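Local coordinates for protein SAM dependent methyltransferase (Agrobacterium tumefaciens, PDB 2IGT) that binds S-adenosylmethionine in a Rossmann-like domain and probably transfers its methyl group to an acceptor substrate, at residues A[157-163]-A[176-182]; A[227-233]-A[267-273]; A[141-145]-A[166-171]; A[119-124]-A[193-198]. All coordinates share one frame; numbering follows the deposited sequence.

Interaction 1 of 4, residues A[157-163]-A[176-182]. With SAM (S-adenosylmethionine), chain D; FMT (formic acid), chain I.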
# COMPACT_ATOMS: atom_id res chain seq x y z
N VAL A 157 9.67 -27.46 -18.93
CA VAL A 157 9.11 -27.46 -17.56
C VAL A 157 8.55 -26.08 -17.25
O VAL A 157 9.24 -25.07 -17.40
CB VAL A 157 10.19 -27.86 -16.50
CG1 VAL A 157 9.66 -27.70 -15.06
CG2 VAL A 157 10.68 -29.30 -16.79
N LEU A 158 7.31 -26.05 -16.82
CA LEU A 158 6.69 -24.80 -16.37
C LEU A 158 6.52 -24.86 -14.87
O LEU A 158 6.04 -25.85 -14.32
CB LEU A 158 5.30 -24.62 -17.05
CG LEU A 158 4.43 -23.41 -16.68
CD1 LEU A 158 5.10 -22.08 -17.12
CD2 LEU A 158 3.07 -23.58 -17.36
N ASN A 159 6.90 -23.78 -14.20
CA ASN A 159 6.84 -23.70 -12.74
C ASN A 159 6.04 -22.45 -12.36
O ASN A 159 6.56 -21.32 -12.46
CB ASN A 159 8.27 -23.65 -12.17
CG ASN A 159 8.30 -23.71 -10.64
OD1 ASN A 159 7.30 -24.06 -10.00
ND2 ASN A 159 9.44 -23.35 -10.05
N LEU A 160 4.78 -22.64 -11.99
CA LEU A 160 3.86 -21.53 -11.64
C LEU A 160 3.89 -21.20 -10.16
O LEU A 160 3.90 -22.12 -9.34
CB LEU A 160 2.40 -21.88 -12.04
CG LEU A 160 2.18 -22.27 -13.50
CD1 LEU A 160 0.69 -22.60 -13.72
CD2 LEU A 160 2.63 -21.10 -14.42
N PHE A 161 3.87 -19.90 -9.84
CA PHE A 161 4.01 -19.40 -8.44
C PHE A 161 5.37 -19.86 -7.92
O PHE A 161 5.47 -20.40 -6.83
CB PHE A 161 2.92 -19.95 -7.52
CG PHE A 161 1.51 -19.68 -8.00
CD1 PHE A 161 0.87 -18.48 -7.67
CD2 PHE A 161 0.83 -20.64 -8.76
CE1 PHE A 161 -0.46 -18.25 -8.09
CE2 PHE A 161 -0.49 -20.42 -9.18
CZ PHE A 161 -1.14 -19.24 -8.84
N GLY A 162 6.40 -19.62 -8.72
CA GLY A 162 7.70 -20.28 -8.52
C GLY A 162 8.53 -19.80 -7.32
O GLY A 162 9.48 -20.48 -6.93
N TYR A 163 8.18 -18.65 -6.75
CA TYR A 163 8.81 -18.19 -5.50
C TYR A 163 10.33 -18.05 -5.70
O TYR A 163 10.76 -17.46 -6.70
CB TYR A 163 8.42 -19.16 -4.36
CG TYR A 163 8.86 -18.78 -2.97
CD1 TYR A 163 8.64 -17.50 -2.47
CD2 TYR A 163 9.48 -19.72 -2.13
CE1 TYR A 163 9.02 -17.15 -1.17
CE2 TYR A 163 9.88 -19.38 -0.83
CZ TYR A 163 9.63 -18.10 -0.35
OH TYR A 163 10.00 -17.72 0.93
N ALA A 176 16.56 -29.25 -18.36
CA ALA A 176 15.26 -28.79 -18.86
C ALA A 176 15.29 -27.35 -19.37
O ALA A 176 16.09 -26.53 -18.93
CB ALA A 176 14.19 -28.91 -17.76
N GLU A 177 14.38 -27.06 -20.29
CA GLU A 177 14.05 -25.68 -20.67
C GLU A 177 12.92 -25.22 -19.75
O GLU A 177 11.80 -25.75 -19.80
CB GLU A 177 13.67 -25.65 -22.15
CG GLU A 177 14.71 -26.42 -22.98
CD GLU A 177 14.45 -26.45 -24.49
OE1 GLU A 177 13.36 -26.00 -24.93
OE2 GLU A 177 15.34 -26.94 -25.23
N VAL A 178 13.24 -24.26 -18.87
CA VAL A 178 12.37 -23.89 -17.75
C VAL A 178 11.72 -22.53 -18.00
O VAL A 178 12.37 -21.59 -18.47
CB VAL A 178 13.16 -23.83 -16.41
CG1 VAL A 178 12.20 -23.53 -15.19
CG2 VAL A 178 13.89 -25.16 -16.20
N THR A 179 10.41 -22.46 -17.75
CA THR A 179 9.70 -21.19 -17.68
C THR A 179 9.20 -21.03 -16.23
O THR A 179 8.45 -21.88 -15.70
CB THR A 179 8.55 -21.14 -18.70
OG1 THR A 179 9.11 -21.27 -20.02
CG2 THR A 179 7.74 -19.80 -18.58
N HIS A 180 9.67 -19.97 -15.58
CA HIS A 180 9.36 -19.70 -14.16
C HIS A 180 8.43 -18.48 -14.07
O HIS A 180 8.74 -17.39 -14.59
CB HIS A 180 10.69 -19.50 -13.41
CG HIS A 180 10.55 -19.09 -11.96
ND1 HIS A 180 10.03 -17.87 -11.56
CD2 HIS A 180 10.95 -19.71 -10.83
CE1 HIS A 180 10.09 -17.78 -10.24
NE2 HIS A 180 10.65 -18.88 -9.78
N VAL A 181 7.27 -18.67 -13.46
CA VAL A 181 6.25 -17.63 -13.42
C VAL A 181 5.95 -17.22 -11.99
O VAL A 181 5.55 -18.06 -11.18
CB VAL A 181 4.93 -18.08 -14.11
CG1 VAL A 181 3.93 -16.91 -14.20
CG2 VAL A 181 5.21 -18.66 -15.51
N ASP A 182 6.12 -15.93 -11.71
CA ASP A 182 5.78 -15.37 -10.40
C ASP A 182 5.36 -13.91 -10.59
O ASP A 182 6.02 -13.19 -11.32
CB ASP A 182 6.98 -15.45 -9.43
CG ASP A 182 6.56 -15.34 -7.97
OD1 ASP A 182 6.08 -14.25 -7.58
OD2 ASP A 182 6.64 -16.34 -7.23
N SAM D . 2.64 -21.55 -2.08
CA SAM D . 3.29 -21.21 -0.78
C SAM D . 2.22 -20.72 0.20
O SAM D . 1.03 -20.54 -0.13
OXT SAM D . 2.52 -20.50 1.38
CB SAM D . 4.43 -20.18 -0.98
CG SAM D . 4.02 -18.70 -1.14
SD SAM D . 3.06 -18.36 -2.67
CE SAM D . 2.14 -19.84 -3.03
C5' SAM D . 4.35 -18.67 -3.90
C4' SAM D . 4.54 -17.51 -4.86
O4' SAM D . 3.30 -17.18 -5.47
C3' SAM D . 5.00 -16.19 -4.22
O3' SAM D . 6.36 -15.96 -4.57
C2' SAM D . 4.08 -15.10 -4.77
O2' SAM D . 4.76 -13.95 -5.25
C1' SAM D . 3.41 -15.85 -5.93
N9 SAM D . 2.09 -15.38 -6.34
C8 SAM D . 1.03 -14.98 -5.56
N7 SAM D . -0.01 -14.67 -6.36
C5 SAM D . 0.36 -14.87 -7.65
C6 SAM D . -0.29 -14.67 -8.88
N6 SAM D . -1.55 -14.24 -8.92
N1 SAM D . 0.37 -14.99 -10.06
C2 SAM D . 1.67 -15.43 -10.02
N3 SAM D . 2.34 -15.59 -8.81
C4 SAM D . 1.69 -15.30 -7.65
C FMT I . 9.78 -20.74 3.36
O1 FMT I . 10.36 -19.89 2.68
O2 FMT I . 9.94 -20.91 4.57
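Val157 N and Val157 O pair with Glu177 O and Thr179 N, and the same alternation continues through Asn159, which is bonded to Thr179 O and to Val181 N. These four backbone bonds, together with strand axes 4.8 Å apart and 14° from parallel, define a parallel beta ladder. Past its end Val181 O takes a good bond from Gly162 N at 3.0 Å and a weak one from Phe161 N, so the chain curls over the strand tip.

Apolar contacts lie on both faces. Leu160 CD2 rests alongside Val181 CG2 at 3.7 Å, and Leu158 CD1 meets the same methyl; on the other face Val157 CG2 touches Ala176 CB. His180, with CG anti to its backbone N (chi1 174°), carries its ring to the turn at Gly162 and Tyr163, where NE2 lies 3.4 Å from Tyr163 O in a weak bond near the ring plane.

Asp182 supplies the polar end. Its OD2 accepts Tyr163 N at 2.8 Å on the anti side and also SAM O3' at 2.7 Å, while OD1 takes SAM O2' at 2.7 Å and also accepts from Ser184 N. This acidic grip on the ribose diol after the second strand is the familiar Rossmann-type cofactor site, and Phe161 CD1 packs 3.3 Å from SAM C4 of the adenine.

Strand 228-231 continues the sheet beyond 157-160, helix 166-173 covers Asn159 and Val178, and helix 185-198 packs on His180 and Asp182.

Interaction 2 of 4, residues A[227-233]-A[267-273]. With SAM (S-adenosylmethionine), chain D.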
# COMPACT_ATOMS: atom_id res chain seq x y z
N ASP A 227 6.06 -30.25 -21.02
CA ASP A 227 6.13 -31.67 -20.68
C ASP A 227 5.85 -31.88 -19.20
O ASP A 227 5.32 -32.94 -18.81
CB ASP A 227 7.49 -32.22 -21.05
CG ASP A 227 7.79 -32.05 -22.53
OD1 ASP A 227 7.08 -32.64 -23.37
OD2 ASP A 227 8.73 -31.29 -22.87
N ILE A 228 6.25 -30.91 -18.39
CA ILE A 228 5.96 -30.96 -16.95
C ILE A 228 5.46 -29.61 -16.49
O ILE A 228 6.02 -28.57 -16.86
CB ILE A 228 7.20 -31.42 -16.09
CG1 ILE A 228 7.63 -32.85 -16.50
CG2 ILE A 228 6.91 -31.26 -14.54
CD1 ILE A 228 8.91 -33.39 -15.83
N ILE A 229 4.38 -29.62 -15.70
CA ILE A 229 3.88 -28.39 -15.12
C ILE A 229 3.81 -28.56 -13.62
O ILE A 229 3.20 -29.53 -13.14
CB ILE A 229 2.47 -27.99 -15.67
CG1 ILE A 229 2.53 -27.72 -17.17
CG2 ILE A 229 1.92 -26.71 -14.91
CD1 ILE A 229 1.13 -27.55 -17.82
N LEU A 230 4.47 -27.66 -12.89
CA LEU A 230 4.34 -27.57 -11.44
C LEU A 230 3.59 -26.30 -11.08
O LEU A 230 3.84 -25.25 -11.67
CB LEU A 230 5.71 -27.53 -10.76
CG LEU A 230 6.77 -28.40 -11.43
CD1 LEU A 230 8.17 -28.01 -10.92
CD2 LEU A 230 6.47 -29.89 -11.22
N THR A 231 2.68 -26.39 -10.12
CA THR A 231 1.97 -25.19 -9.68
C THR A 231 1.76 -25.22 -8.19
O THR A 231 1.30 -26.23 -7.62
CB THR A 231 0.66 -24.97 -10.50
OG1 THR A 231 0.05 -23.72 -10.13
CG2 THR A 231 -0.35 -26.15 -10.35
N ASP A 232 2.14 -24.11 -7.55
CA ASP A 232 2.14 -24.01 -6.08
C ASP A 232 1.30 -22.80 -5.62
O ASP A 232 1.82 -21.91 -4.95
CB ASP A 232 3.59 -23.89 -5.57
CG ASP A 232 3.67 -23.87 -4.05
OD1 ASP A 232 2.88 -24.58 -3.39
OD2 ASP A 232 4.51 -23.09 -3.51
N PRO A 233 -0.00 -22.77 -5.97
CA PRO A 233 -0.83 -21.59 -5.72
C PRO A 233 -1.07 -21.37 -4.22
O PRO A 233 -1.40 -22.33 -3.50
CB PRO A 233 -2.17 -21.95 -6.37
CG PRO A 233 -2.23 -23.52 -6.26
CD PRO A 233 -0.78 -23.86 -6.61
N LEU A 267 4.92 -35.66 -19.03
CA LEU A 267 5.32 -36.53 -17.94
C LEU A 267 4.63 -36.24 -16.62
O LEU A 267 4.64 -37.07 -15.71
CB LEU A 267 6.84 -36.51 -17.76
CG LEU A 267 7.49 -37.30 -18.92
CD1 LEU A 267 8.96 -37.01 -19.03
CD2 LEU A 267 7.23 -38.81 -18.74
N GLY A 268 4.06 -35.05 -16.47
CA GLY A 268 3.37 -34.82 -15.23
C GLY A 268 2.78 -33.44 -15.01
O GLY A 268 3.25 -32.46 -15.58
N LEU A 269 1.74 -33.39 -14.19
CA LEU A 269 1.20 -32.13 -13.73
C LEU A 269 1.15 -32.24 -12.23
O LEU A 269 0.50 -33.16 -11.70
CB LEU A 269 -0.19 -31.86 -14.34
CG LEU A 269 -1.10 -30.78 -13.73
CD1 LEU A 269 -0.41 -29.42 -13.70
CD2 LEU A 269 -2.40 -30.70 -14.53
N VAL A 270 1.82 -31.32 -11.53
CA VAL A 270 2.00 -31.44 -10.09
C VAL A 270 1.44 -30.21 -9.41
O VAL A 270 1.85 -29.09 -9.71
CB VAL A 270 3.50 -31.56 -9.69
CG1 VAL A 270 3.64 -31.58 -8.16
CG2 VAL A 270 4.16 -32.80 -10.36
N LEU A 271 0.46 -30.42 -8.53
CA LEU A 271 -0.13 -29.34 -7.75
C LEU A 271 0.31 -29.48 -6.30
O LEU A 271 0.15 -30.56 -5.69
CB LEU A 271 -1.66 -29.47 -7.83
CG LEU A 271 -2.51 -28.71 -6.81
CD1 LEU A 271 -2.41 -27.17 -7.07
CD2 LEU A 271 -3.96 -29.17 -6.93
N THR A 272 0.79 -28.38 -5.72
CA THR A 272 1.09 -28.30 -4.28
C THR A 272 0.25 -27.19 -3.67
O THR A 272 0.06 -26.14 -4.29
CB THR A 272 2.61 -28.10 -4.00
OG1 THR A 272 3.09 -26.95 -4.74
CG2 THR A 272 3.41 -29.33 -4.51
N ALA A 273 -0.24 -27.40 -2.44
CA ALA A 273 -1.11 -26.43 -1.78
C ALA A 273 -0.83 -26.32 -0.28
O ALA A 273 -0.89 -27.33 0.44
CB ALA A 273 -2.58 -26.75 -2.05
N SAM D . 2.64 -21.55 -2.08
CA SAM D . 3.29 -21.21 -0.78
C SAM D . 2.22 -20.72 0.20
O SAM D . 1.03 -20.54 -0.13
OXT SAM D . 2.52 -20.50 1.38
CB SAM D . 4.43 -20.18 -0.98
CG SAM D . 4.02 -18.70 -1.14
SD SAM D . 3.06 -18.36 -2.67
CE SAM D . 2.14 -19.84 -3.03
C5' SAM D . 4.35 -18.67 -3.90
C4' SAM D . 4.54 -17.51 -4.86
O4' SAM D . 3.30 -17.18 -5.47
C3' SAM D . 5.00 -16.19 -4.22
O3' SAM D . 6.36 -15.96 -4.57
C2' SAM D . 4.08 -15.10 -4.77
O2' SAM D . 4.76 -13.95 -5.25
C1' SAM D . 3.41 -15.85 -5.93
N9 SAM D . 2.09 -15.38 -6.34
C8 SAM D . 1.03 -14.98 -5.56
N7 SAM D . -0.01 -14.67 -6.36
C5 SAM D . 0.36 -14.87 -7.65
C6 SAM D . -0.29 -14.67 -8.88
N6 SAM D . -1.55 -14.24 -8.92
N1 SAM D . 0.37 -14.99 -10.06
C2 SAM D . 1.67 -15.43 -10.02
N3 SAM D . 2.34 -15.59 -8.81
C4 SAM D . 1.69 -15.30 -7.65
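Asp232 and Thr272 meet obliquely at the C-terminal ends of two parallel strands, where Thr272 OG1 donates to Asp232 OD1 at 2.7 Å. The hydroxyl approaches from above the carboxylate, 43° out of its plane. Thr272 OG1 sits between its own backbone N and carbonyl carbon (chi1 54°), which turns it to the aspartate. Pro233 crosses Leu271 at about a right angle, its CD 3.7 Å from Leu271 CD1.

Farther back, two pairs across the ladder run side by side and point the same way. Leu230 CD2 lies 3.7 Å from Val270 CB on one face, and Leu269 CD1 lies 3.8 Å from Ile229 CB on the other. Backbone bonds such as Val270 N to Ile229 O, 2.8 Å, set this register, with the strand directions only 6° apart. Trp143 of helix 138-150 covers Ile228 and Val270; Cys258 of helix 247-260 covers Ile229 and Leu269. The sheet is thus sandwiched between helices, as in Rossmann-like methyltransferases.

The second carboxylate oxygen, Asp232 OD2, accepts a weak bond from the amino group SAM N at 2.8 Å. One aspartate therefore divides its oxygens between the neighbouring strand and the cofactor, and the threonine bond would restrain the rotation of the carboxylate that faces the cofactor's amino group.

Interaction 3 of 4, residues A[141-145]-A[166-171]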
# COMPACT_ATOMS: atom_id res chain seq x y z
N TRP A 141 11.01 -32.24 -5.91
CA TRP A 141 12.20 -31.93 -6.71
C TRP A 141 12.92 -33.17 -7.18
O TRP A 141 13.46 -33.19 -8.31
CB TRP A 141 13.20 -31.05 -5.96
CG TRP A 141 12.62 -29.80 -5.41
CD1 TRP A 141 11.52 -29.12 -5.86
CD2 TRP A 141 13.13 -29.06 -4.30
NE1 TRP A 141 11.30 -28.01 -5.07
CE2 TRP A 141 12.27 -27.95 -4.10
CE3 TRP A 141 14.22 -29.23 -3.44
CZ2 TRP A 141 12.47 -27.01 -3.07
CZ3 TRP A 141 14.41 -28.30 -2.39
CH2 TRP A 141 13.54 -27.20 -2.24
N GLU A 142 12.93 -34.20 -6.33
CA GLU A 142 13.50 -35.50 -6.67
C GLU A 142 12.75 -36.18 -7.81
O GLU A 142 13.37 -36.72 -8.74
CB GLU A 142 13.57 -36.40 -5.42
CG GLU A 142 14.72 -35.98 -4.48
CD GLU A 142 14.69 -36.61 -3.09
OE1 GLU A 142 13.61 -37.01 -2.59
OE2 GLU A 142 15.77 -36.67 -2.47
N TRP A 143 11.42 -36.15 -7.74
CA TRP A 143 10.54 -36.65 -8.80
C TRP A 143 10.85 -35.91 -10.12
O TRP A 143 11.03 -36.52 -11.16
CB TRP A 143 9.05 -36.56 -8.43
CG TRP A 143 8.18 -36.91 -9.60
CD1 TRP A 143 7.71 -38.15 -9.96
CD2 TRP A 143 7.72 -36.00 -10.61
NE1 TRP A 143 6.98 -38.07 -11.14
CE2 TRP A 143 6.98 -36.76 -11.56
CE3 TRP A 143 7.86 -34.61 -10.80
CZ2 TRP A 143 6.37 -36.16 -12.68
CZ3 TRP A 143 7.26 -34.02 -11.92
CH2 TRP A 143 6.53 -34.80 -12.85
N LEU A 144 10.94 -34.58 -10.02
CA LEU A 144 11.26 -33.71 -11.15
C LEU A 144 12.66 -33.97 -11.76
O LEU A 144 12.79 -34.15 -12.96
CB LEU A 144 11.12 -32.25 -10.69
CG LEU A 144 11.55 -31.15 -11.66
CD1 LEU A 144 10.65 -31.15 -12.88
CD2 LEU A 144 11.49 -29.78 -10.93
N LYS A 145 13.68 -33.98 -10.91
CA LYS A 145 15.05 -34.32 -11.34
C LYS A 145 15.07 -35.64 -12.10
O LYS A 145 15.60 -35.71 -13.22
CB LYS A 145 16.02 -34.34 -10.13
CG LYS A 145 17.52 -34.53 -10.48
CD LYS A 145 18.36 -34.31 -9.21
CE LYS A 145 19.88 -34.52 -9.40
NZ LYS A 145 20.15 -35.88 -9.84
N VAL A 166 13.76 -22.77 -6.45
CA VAL A 166 14.64 -23.94 -6.29
C VAL A 166 14.22 -25.07 -7.25
O VAL A 166 15.07 -25.73 -7.86
CB VAL A 166 14.76 -24.42 -4.83
CG1 VAL A 166 15.59 -25.73 -4.74
CG2 VAL A 166 15.43 -23.34 -4.01
N ALA A 167 12.91 -25.27 -7.44
CA ALA A 167 12.45 -26.29 -8.43
C ALA A 167 12.92 -25.93 -9.84
O ALA A 167 13.29 -26.81 -10.63
CB ALA A 167 10.92 -26.44 -8.39
N SER A 168 12.86 -24.64 -10.17
CA SER A 168 13.29 -24.17 -11.48
C SER A 168 14.75 -24.51 -11.68
O SER A 168 15.16 -24.92 -12.77
CB SER A 168 13.08 -22.66 -11.59
OG SER A 168 11.70 -22.36 -11.41
N LEU A 169 15.55 -24.34 -10.62
CA LEU A 169 16.98 -24.57 -10.72
C LEU A 169 17.33 -26.06 -10.80
O LEU A 169 18.21 -26.45 -11.59
CB LEU A 169 17.72 -23.88 -9.56
CG LEU A 169 17.56 -22.35 -9.53
CD1 LEU A 169 18.26 -21.75 -8.33
CD2 LEU A 169 18.04 -21.67 -10.85
N VAL A 170 16.60 -26.88 -10.04
CA VAL A 170 16.74 -28.35 -10.12
C VAL A 170 16.47 -28.82 -11.56
O VAL A 170 17.26 -29.57 -12.14
CB VAL A 170 15.82 -29.09 -9.10
CG1 VAL A 170 15.85 -30.59 -9.35
CG2 VAL A 170 16.27 -28.82 -7.63
N ALA A 171 15.36 -28.36 -12.14
CA ALA A 171 15.00 -28.75 -13.52
C ALA A 171 16.06 -28.30 -14.53
O ALA A 171 16.53 -29.09 -15.37
CB ALA A 171 13.61 -28.22 -13.90
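Trp141 offers one face of its indole to Val166, whose CG1 stands 3.6 Å from the centroid of the six-membered ring and 13° off the ring normal, a CH-pi contact. The nearest ring atom is Trp141 CH2, and the methyl lies over the benzo half of the indole. At the pyrrole half, Ala167 CB approaches obliquely to 3.7 Å from both Trp141 CD1 and Trp141 NE1. Trp141 CG is anti to its carbonyl carbon (chi1 -54°), a torsion that lays the ring along the start of helix 166-173.

One turn on, Val170 CG1 rests against both Trp141 O (3.7 Å) and Lys145 CB (3.8 Å). Leu144 reaches across with CD2, which lies 3.5 Å from Ala167 O and 4.0 Å from Ala171 CB. The two alanines allow close approach where the backbones draw nearest, with CA atoms 5.9 Å apart for Trp141 and Ala167, whereas the segment axes stay 9.4 Å apart and cross at -26°.

Outside this shell, Leu117 and Val133 also touch the tryptophan, while Leu230 of strand 228-231 touches both Leu144 and Ala167 from the sheet. Phe121 and Val119 of strand 119-124 back Val166 and Val170. The Lys145 amine turns away to a salt bridge with Glu149.

Two neighbouring helices on one face of the Rossmann-like sheet are thus joined by methyl groups and an aromatic face. With none of the contacts between the segments being a hydrogen bond or salt bridge, cohesion here probably rests mainly on dispersion and the exclusion of water.

Interaction 4 of 4, residues A[119-124]-A[193-198]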
# COMPACT_ATOMS: atom_id res chain seq x y z
N VAL A 119 21.79 -28.03 -5.71
CA VAL A 119 21.52 -26.64 -6.11
C VAL A 119 21.87 -25.69 -4.96
O VAL A 119 21.39 -25.87 -3.84
CB VAL A 119 20.00 -26.49 -6.48
CG1 VAL A 119 19.58 -25.05 -6.59
CG2 VAL A 119 19.69 -27.25 -7.77
N GLU A 120 22.68 -24.67 -5.25
CA GLU A 120 23.06 -23.66 -4.27
C GLU A 120 22.12 -22.44 -4.33
O GLU A 120 21.82 -21.93 -5.41
CB GLU A 120 24.52 -23.23 -4.48
CG GLU A 120 25.57 -24.23 -3.95
CD GLU A 120 25.73 -25.46 -4.81
OE1 GLU A 120 25.69 -25.33 -6.06
OE2 GLU A 120 25.90 -26.57 -4.24
N PHE A 121 21.66 -21.99 -3.17
CA PHE A 121 20.68 -20.91 -3.08
C PHE A 121 20.84 -20.20 -1.74
O PHE A 121 21.62 -20.63 -0.90
CB PHE A 121 19.24 -21.42 -3.26
CG PHE A 121 18.80 -22.40 -2.20
CD1 PHE A 121 19.08 -23.76 -2.33
CD2 PHE A 121 18.07 -21.98 -1.09
CE1 PHE A 121 18.68 -24.67 -1.34
CE2 PHE A 121 17.68 -22.87 -0.10
CZ PHE A 121 17.97 -24.22 -0.23
N LEU A 122 20.09 -19.12 -1.55
CA LEU A 122 20.20 -18.33 -0.32
C LEU A 122 19.02 -18.55 0.61
O LEU A 122 17.86 -18.47 0.19
CB LEU A 122 20.33 -16.83 -0.63
CG LEU A 122 21.53 -16.41 -1.48
CD1 LEU A 122 21.36 -14.97 -1.98
CD2 LEU A 122 22.84 -16.58 -0.68
N GLY A 123 19.31 -18.81 1.88
CA GLY A 123 18.34 -18.56 2.95
C GLY A 123 18.24 -17.06 3.12
O GLY A 123 19.22 -16.33 2.88
N ARG A 124 17.06 -16.56 3.49
CA ARG A 124 16.86 -15.11 3.57
C ARG A 124 15.93 -14.73 4.72
O ARG A 124 14.82 -15.25 4.81
CB ARG A 124 16.31 -14.57 2.23
CG ARG A 124 16.18 -13.04 2.13
CD ARG A 124 15.71 -12.60 0.74
NE ARG A 124 16.53 -13.16 -0.35
CZ ARG A 124 17.57 -12.54 -0.90
NH1 ARG A 124 17.91 -11.33 -0.48
NH2 ARG A 124 18.26 -13.14 -1.86
N GLU A 193 18.99 -14.28 -8.21
CA GLU A 193 20.12 -14.36 -7.30
C GLU A 193 20.53 -15.82 -7.05
O GLU A 193 21.72 -16.12 -7.04
CB GLU A 193 19.83 -13.67 -5.97
CG GLU A 193 19.96 -12.17 -6.01
CD GLU A 193 19.72 -11.55 -4.65
OE1 GLU A 193 20.45 -11.90 -3.70
OE2 GLU A 193 18.78 -10.72 -4.53
N ASN A 194 19.55 -16.70 -6.82
CA ASN A 194 19.80 -18.13 -6.65
C ASN A 194 20.36 -18.78 -7.93
O ASN A 194 21.31 -19.57 -7.87
CB ASN A 194 18.52 -18.86 -6.20
CG ASN A 194 18.13 -18.50 -4.78
OD1 ASN A 194 18.96 -18.06 -3.99
ND2 ASN A 194 16.85 -18.72 -4.43
N GLN A 195 19.80 -18.43 -9.08
CA GLN A 195 20.37 -18.90 -10.34
C GLN A 195 21.88 -18.57 -10.47
O GLN A 195 22.70 -19.42 -10.87
CB GLN A 195 19.56 -18.32 -11.51
CG GLN A 195 20.11 -18.73 -12.91
CD GLN A 195 19.46 -17.97 -14.03
OE1 GLN A 195 18.93 -16.87 -13.81
NE2 GLN A 195 19.51 -18.53 -15.24
N VAL A 196 22.24 -17.33 -10.13
CA VAL A 196 23.65 -16.91 -10.19
C VAL A 196 24.49 -17.76 -9.25
O VAL A 196 25.49 -18.35 -9.67
CB VAL A 196 23.85 -15.41 -9.85
CG1 VAL A 196 25.33 -15.06 -9.73
CG2 VAL A 196 23.17 -14.55 -10.91
N LEU A 197 24.05 -17.85 -7.99
CA LEU A 197 24.76 -18.62 -6.98
C LEU A 197 24.92 -20.10 -7.38
O LEU A 197 25.96 -20.70 -7.11
CB LEU A 197 24.03 -18.49 -5.64
CG LEU A 197 24.84 -18.79 -4.38
CD1 LEU A 197 25.86 -17.65 -4.12
CD2 LEU A 197 23.90 -19.02 -3.20
N ALA A 198 23.90 -20.66 -8.03
CA ALA A 198 23.90 -22.06 -8.43
C ALA A 198 24.73 -22.35 -9.68
O ALA A 198 24.92 -23.52 -10.05
CB ALA A 198 22.49 -22.58 -8.61
O HOH W 1 16.05 -18.55 -1.60
O HOH W 2 17.89 -15.62 -3.32
O HOH W 3 20.44 -10.48 -1.54
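Val119 begins the contact lightly, its CG1 4.3 Å from Ala198 CB. Glu120 touches with its carbonyl O, 3.3 Å from Ala198 CB, and with its CB, which lies near Leu197 O. Phe121 brings CB to within 3.4 Å of Asn194 OD1, while its ring turns away toward Leu114 and Leu116 of the partner strand and Val133.

Leu122 is the polar centre. Its N donates to Asn194 OD1 at 2.9 Å (N-H...O 154°), from above the amide plane (42° out). A water links Leu122 O to Asn194 ND2, so one asparagine side chain serves both backbone polar groups of this residue; ND2 is also bonded to Thr164 O. The strand belongs to a two-stranded antiparallel hairpin with 111-116, laid across helix 185-198 of the Rossmann-like domain. The Leu122 and Leu197 side chains cross at about a right angle, with Leu122 CD2 3.7 Å from Leu197 CD2.

Arg124 closes the segment. Its NH2 forms a salt bridge with Glu193 OE1 at 3.1 Å, the oxygen lying in the guanidinium plane although the carboxylate plane is turned 86° to it. A second water joins NH2 to Asn194 OD1, a third joins NH1 to Glu193 OE1, and NH1 also pairs with Glu110.

Overall arrangement
Interactions 1 and 2 share the eight-stranded mixed sheet, their centres 10 Å apart and joined by backbone bonds between neighbouring strands 156-160 and 228-231; both meet SAM through residues just past the C-terminal ends of strands 156-160, 177-181 and 228-231. Interaction 3 covers one face of that sheet, about 10 Å from interaction 1 and 11 Å from interaction 2, and its helix 166-173 is the crossover of the beta-alpha-beta unit in interaction 1. Interaction 4 lies farther out, 14 Å from interaction 3, where Leu169 packs on Asn194 and Val119. Along the chain it encloses interactions 1 and 3, and interaction 2 follows; hairpin strand 119-124 packs against helix 185-198, which follows strand 177-181 of interaction 1.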